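Local coordinates for protein SidF, inhibitor of growth family, member 3 (Legionella pneumophila subsp. pneumophila, PDB 4FYE) that is a phosphoinositide phosphatase that probably removes the 3-phosphate from phosphatidylinositol phosphate lipids, at residues Y285-I296 with Y502-Y513. The protein carries 1 engineered substitution. Sequence-based numbering, arbitrary orientation.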
loop_
_atom_site.group_PDB
_atom_site.type_symbol
_atom_site.label_atom_id
_atom_site.label_comp_id
_atom_site.label_asym_id
_atom_site.label_seq_id
_atom_site.Cartn_x
_atom_site.Cartn_y
_atom_site.Cartn_z
ATOM N N TYR A 285 -6.689 -21.467 20.782
ATOM C CA TYR A 285 -5.309 -21.777 20.435
ATOM C C TYR A 285 -5.042 -21.263 19.035
ATOM O O TYR A 285 -4.208 -20.379 18.843
ATOM C CB TYR A 285 -5.015 -23.285 20.494
ATOM C CG TYR A 285 -5.078 -23.931 21.858
ATOM C CD1 TYR A 285 -4.447 -23.357 22.959
ATOM C CD2 TYR A 285 -5.735 -25.158 22.033
ATOM C CE1 TYR A 285 -4.498 -23.975 24.211
ATOM C CE2 TYR A 285 -5.792 -25.789 23.283
ATOM C CZ TYR A 285 -5.178 -25.190 24.370
ATOM O OH TYR A 285 -5.217 -25.802 25.609
ATOM N N LYS A 286 -5.770 -21.809 18.069
ATOM C CA LYS A 286 -5.643 -21.379 16.696
ATOM C C LYS A 286 -5.624 -19.858 16.551
ATOM O O LYS A 286 -4.889 -19.347 15.720
ATOM C CB LYS A 286 -6.735 -21.979 15.834
ATOM C CG LYS A 286 -6.734 -21.471 14.403
ATOM C CD LYS A 286 -5.744 -22.226 13.528
ATOM C CE LYS A 286 -6.385 -23.444 12.879
ATOM N NZ LYS A 286 -7.368 -23.007 11.855
ATOM N N LYS A 287 -6.395 -19.152 17.377
ATOM C CA LYS A 287 -6.433 -17.685 17.341
ATOM C C LYS A 287 -5.123 -17.102 17.837
ATOM O O LYS A 287 -4.605 -16.122 17.277
ATOM C CB LYS A 287 -7.583 -17.117 18.164
ATOM C CG LYS A 287 -8.902 -17.200 17.456
ATOM C CD LYS A 287 -9.971 -16.497 18.255
ATOM C CE LYS A 287 -11.319 -16.710 17.597
ATOM N NZ LYS A 287 -12.396 -16.650 18.614
ATOM N N LEU A 288 -4.574 -17.687 18.886
ATOM C CA LEU A 288 -3.304 -17.167 19.375
ATOM C C LEU A 288 -2.196 -17.437 18.361
ATOM O O LEU A 288 -1.323 -16.605 18.170
ATOM C CB LEU A 288 -2.962 -17.726 20.745
ATOM C CG LEU A 288 -2.473 -16.775 21.836
ATOM C CD1 LEU A 288 -1.445 -17.520 22.669
ATOM C CD2 LEU A 288 -1.908 -15.467 21.331
ATOM N N ALA A 289 -2.267 -18.565 17.673
ATOM C CA ALA A 289 -1.361 -18.853 16.584
ATOM C C ALA A 289 -1.383 -17.724 15.520
ATOM O O ALA A 289 -0.323 -17.214 15.060
ATOM C CB ALA A 289 -1.727 -20.189 15.984
ATOM N N ILE A 290 -2.607 -17.321 15.180
ATOM C CA ILE A 290 -2.872 -16.285 14.193
ATOM C C ILE A 290 -2.330 -14.943 14.662
ATOM O O ILE A 290 -1.700 -14.222 13.869
ATOM C CB ILE A 290 -4.371 -16.198 13.835
ATOM C CG1 ILE A 290 -4.759 -17.433 13.029
ATOM C CG2 ILE A 290 -4.640 -14.947 12.998
ATOM C CD1 ILE A 290 -6.251 -17.773 13.022
ATOM N N LYS A 291 -2.565 -14.613 15.936
ATOM C CA LYS A 291 -1.933 -13.438 16.553
ATOM C C LYS A 291 -0.408 -13.450 16.436
ATOM O O LYS A 291 0.207 -12.399 16.303
ATOM C CB LYS A 291 -2.315 -13.322 18.021
ATOM C CG LYS A 291 -3.179 -12.127 18.344
ATOM C CD LYS A 291 -3.668 -12.112 19.797
ATOM C CE LYS A 291 -5.074 -12.689 19.919
ATOM N NZ LYS A 291 -5.715 -12.337 21.213
ATOM N N ALA A 292 0.197 -14.637 16.503
ATOM C CA ALA A 292 1.654 -14.748 16.489
ATOM C C ALA A 292 2.216 -14.497 15.102
ATOM O O ALA A 292 3.289 -13.869 14.966
ATOM C CB ALA A 292 2.113 -16.108 16.975
ATOM N N VAL A 293 1.516 -15.041 14.097
ATOM C CA VAL A 293 1.954 -14.881 12.729
ATOM C C VAL A 293 1.898 -13.410 12.387
ATOM O O VAL A 293 2.732 -12.910 11.653
ATOM C CB VAL A 293 1.042 -15.629 11.781
ATOM C CG1 VAL A 293 1.257 -15.184 10.359
ATOM C CG2 VAL A 293 1.288 -17.114 11.940
ATOM N N THR A 294 0.936 -12.700 12.946
ATOM C CA THR A 294 0.850 -11.356 12.538
ATOM C C THR A 294 2.011 -10.576 13.108
ATOM O O THR A 294 2.529 -9.664 12.428
ATOM C CB THR A 294 -0.575 -10.688 12.621
ATOM O OG1 THR A 294 -0.578 -9.533 13.463
ATOM C CG2 THR A 294 -1.733 -11.650 12.946
ATOM N N LEU A 295 2.466 -10.975 14.314
ATOM C CA LEU A 295 3.678 -10.439 14.907
ATOM C C LEU A 295 4.925 -10.829 14.064
ATOM O O LEU A 295 5.751 -9.995 13.696
ATOM C CB LEU A 295 3.849 -11.007 16.285
ATOM C CG LEU A 295 4.392 -10.246 17.485
ATOM C CD1 LEU A 295 5.459 -11.121 18.110
ATOM C CD2 LEU A 295 4.953 -8.884 17.179
ATOM N N ILE A 296 5.049 -12.096 13.742
ATOM C CA ILE A 296 6.054 -12.557 12.829
ATOM C C ILE A 296 6.110 -11.697 11.518
ATOM O O ILE A 296 7.170 -11.101 11.181
ATOM C CB ILE A 296 5.853 -14.062 12.613
ATOM C CG1 ILE A 296 6.391 -14.810 13.856
ATOM C CG2 ILE A 296 6.529 -14.518 11.337
ATOM C CD1 ILE A 296 5.976 -16.266 13.959
ATOM N N TYR A 502 6.012 -9.912 26.261
ATOM C CA TYR A 502 4.931 -10.443 25.431
ATOM C C TYR A 502 5.381 -10.981 24.037
ATOM O O TYR A 502 4.946 -12.073 23.593
ATOM C CB TYR A 502 3.843 -9.377 25.308
ATOM C CG TYR A 502 2.721 -9.729 24.418
ATOM C CD1 TYR A 502 1.783 -10.717 24.786
ATOM C CD2 TYR A 502 2.542 -9.063 23.205
ATOM C CE1 TYR A 502 0.716 -11.050 23.967
ATOM C CE2 TYR A 502 1.466 -9.375 22.372
ATOM C CZ TYR A 502 0.567 -10.365 22.751
ATOM O OH TYR A 502 -0.491 -10.670 21.899
ATOM N N ARG A 503 6.225 -10.227 23.339
ATOM C CA ARG A 503 6.662 -10.660 22.007
ATOM C C ARG A 503 7.411 -11.975 22.115
ATOM O O ARG A 503 7.115 -12.942 21.396
ATOM C CB ARG A 503 7.602 -9.650 21.356
ATOM C CG ARG A 503 6.968 -8.346 20.941
ATOM C CD ARG A 503 7.995 -7.470 20.244
ATOM N NE ARG A 503 8.894 -6.806 21.190
ATOM C CZ ARG A 503 10.144 -7.186 21.403
ATOM N NH1 ARG A 503 10.673 -8.234 20.729
ATOM N NH2 ARG A 503 10.866 -6.512 22.284
ATOM N N GLU A 504 8.389 -11.994 23.024
ATOM C CA GLU A 504 9.291 -13.137 23.133
ATOM C C GLU A 504 8.464 -14.370 23.491
ATOM O O GLU A 504 8.587 -15.434 22.881
ATOM C CB GLU A 504 10.435 -12.837 24.120
ATOM C CG GLU A 504 11.856 -13.091 23.562
ATOM C CD GLU A 504 12.093 -12.784 22.035
ATOM O OE1 GLU A 504 12.361 -13.736 21.242
ATOM O OE2 GLU A 504 12.057 -11.600 21.597
ATOM N N ALA A 505 7.545 -14.182 24.419
ATOM C CA ALA A 505 6.690 -15.247 24.833
ATOM C C ALA A 505 5.844 -15.794 23.659
ATOM O O ALA A 505 5.759 -16.996 23.444
ATOM C CB ALA A 505 5.826 -14.731 25.951
ATOM N N LEU A 506 5.254 -14.897 22.881
ATOM C CA LEU A 506 4.395 -15.251 21.755
ATOM C C LEU A 506 5.074 -15.972 20.555
ATOM O O LEU A 506 4.457 -16.857 19.922
ATOM C CB LEU A 506 3.761 -13.968 21.258
ATOM C CG LEU A 506 2.276 -13.932 20.963
ATOM C CD1 LEU A 506 1.893 -12.547 20.431
ATOM C CD2 LEU A 506 1.854 -15.076 20.042
ATOM N N PHE A 507 6.306 -15.558 20.219
ATOM C CA PHE A 507 7.127 -16.304 19.256
ATOM C C PHE A 507 7.315 -17.738 19.774
ATOM O O PHE A 507 7.085 -18.702 19.032
ATOM C CB PHE A 507 8.510 -15.663 19.038
ATOM C CG PHE A 507 8.494 -14.339 18.346
ATOM C CD1 PHE A 507 7.864 -14.175 17.113
ATOM C CD2 PHE A 507 9.144 -13.251 18.918
ATOM C CE1 PHE A 507 7.859 -12.947 16.465
ATOM C CE2 PHE A 507 9.164 -12.012 18.286
ATOM C CZ PHE A 507 8.522 -11.864 17.043
ATOM N N SER A 508 7.713 -17.891 21.046
ATOM C CA SER A 508 7.824 -19.248 21.618
ATOM C C SER A 508 6.506 -19.996 21.455
ATOM O O SER A 508 6.495 -21.174 21.041
ATOM C CB SER A 508 8.269 -19.248 23.079
ATOM O OG SER A 508 9.585 -18.749 23.203
ATOM N N TYR A 509 5.386 -19.333 21.750
ATOM C CA TYR A 509 4.162 -20.065 21.645
ATOM C C TYR A 509 3.967 -20.605 20.227
ATOM O O TYR A 509 3.532 -21.734 20.064
ATOM C CB TYR A 509 2.966 -19.251 22.105
ATOM C CG TYR A 509 1.650 -19.908 21.731
ATOM C CD1 TYR A 509 1.111 -19.749 20.458
ATOM C CD2 TYR A 509 0.956 -20.696 22.632
ATOM C CE1 TYR A 509 -0.072 -20.354 20.094
ATOM C CE2 TYR A 509 -0.247 -21.298 22.268
ATOM C CZ TYR A 509 -0.754 -21.115 20.996
ATOM O OH TYR A 509 -1.937 -21.704 20.612
ATOM N N PHE A 510 4.280 -19.815 19.198
ATOM C CA PHE A 510 4.096 -20.327 17.830
ATOM C C PHE A 510 5.041 -21.484 17.478
ATOM O O PHE A 510 4.630 -22.395 16.765
ATOM C CB PHE A 510 4.168 -19.218 16.758
ATOM C CG PHE A 510 3.944 -19.721 15.349
ATOM C CD1 PHE A 510 5.014 -20.119 14.542
ATOM C CD2 PHE A 510 2.664 -19.800 14.818
ATOM C CE1 PHE A 510 4.809 -20.571 13.226
ATOM C CE2 PHE A 510 2.454 -20.228 13.493
ATOM C CZ PHE A 510 3.531 -20.634 12.706
ATOM N N GLU A 511 6.293 -21.407 17.948
ATOM C CA GLU A 511 7.333 -22.466 17.763
ATOM C C GLU A 511 6.829 -23.869 18.105
ATOM O O GLU A 511 7.105 -24.806 17.356
ATOM C CB GLU A 511 8.627 -22.160 18.556
ATOM C CG GLU A 511 9.592 -21.183 17.853
ATOM C CD GLU A 511 10.697 -20.612 18.764
ATOM O OE1 GLU A 511 11.267 -21.373 19.589
ATOM O OE2 GLU A 511 11.007 -19.392 18.660
ATOM N N GLU A 512 6.085 -23.978 19.220
ATOM C CA GLU A 512 5.446 -25.230 19.664
ATOM C C GLU A 512 4.182 -25.535 18.880
ATOM O O GLU A 512 3.996 -26.668 18.412
ATOM C CB GLU A 512 5.077 -25.193 21.160
ATOM C CG GLU A 512 6.104 -25.759 22.126
ATOM C CD GLU A 512 6.506 -27.209 21.851
ATOM O OE1 GLU A 512 5.675 -28.144 22.044
ATOM O OE2 GLU A 512 7.686 -27.412 21.469
ATOM N N TYR A 513 3.301 -24.534 18.765
ATOM C CA TYR A 513 2.043 -24.730 18.085
ATOM C C TYR A 513 2.302 -25.210 16.675
ATOM O O TYR A 513 1.558 -26.035 16.132
ATOM C CB TYR A 513 1.186 -23.466 18.079
ATOM C CG TYR A 513 -0.180 -23.671 17.385
ATOM C CD1 TYR A 513 -0.296 -23.585 15.996
ATOM C CD2 TYR A 513 -1.344 -23.970 18.120
ATOM C CE1 TYR A 513 -1.503 -23.779 15.358
ATOM C CE2 TYR A 513 -2.565 -24.153 17.482
ATOM C CZ TYR A 513 -2.628 -24.054 16.101
ATOM O OH TYR A 513 -3.806 -24.214 15.419
#
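Leu-288 lays its CD1 methyl over the middle of the Tyr-509 ring, 3.8 Å from the centroid and 2° off the ring normal, a CH-pi contact. The phenol end of Tyr-509 runs on to the first turn of 285-296, where OH comes to 3.2 Å from Tyr-285 O. One turn further on, Tyr-513, with CG anti to its backbone nitrogen (chi1 -179°), reaches across to place a ring face against Ala-289 CB, 3.8 Å from the centroid; the bent aliphatic chain of Lys-286 passes its hydroxyl, while NZ of that lysine bonds to Asp-278 O. This is a helix pair crossing steeply, at -119° with axes 9.0 Å apart, and it joins helix 284-311 to helix 482-514, the latter in a predicted coiled-coil region. The helices come nearest where the small Ala-289 and Ala-292 face Phe-510 and Leu-506, with Ala-289 CA and Phe-510 CA 5.8 Å apart. Phe-510 packs as a knob into the hole formed by Ala-289, Ala-292, Val-293 and Ile-296, and Val-293 CG2 touches Phe-510 CE2 at 3.7 Å. At the far end Phe-507 receives Leu-295 CD1 over one face, displaced toward the rim, and Ile-296 CG1 at its edge, 3.5 Å from CE1; Arg-213 of helix 212-216 adds a cation-pi contact to this ring. Helix 522-583 flanks the pair, with Val-532 against Leu-288 and Glu-536 salt-bridged to Lys-291.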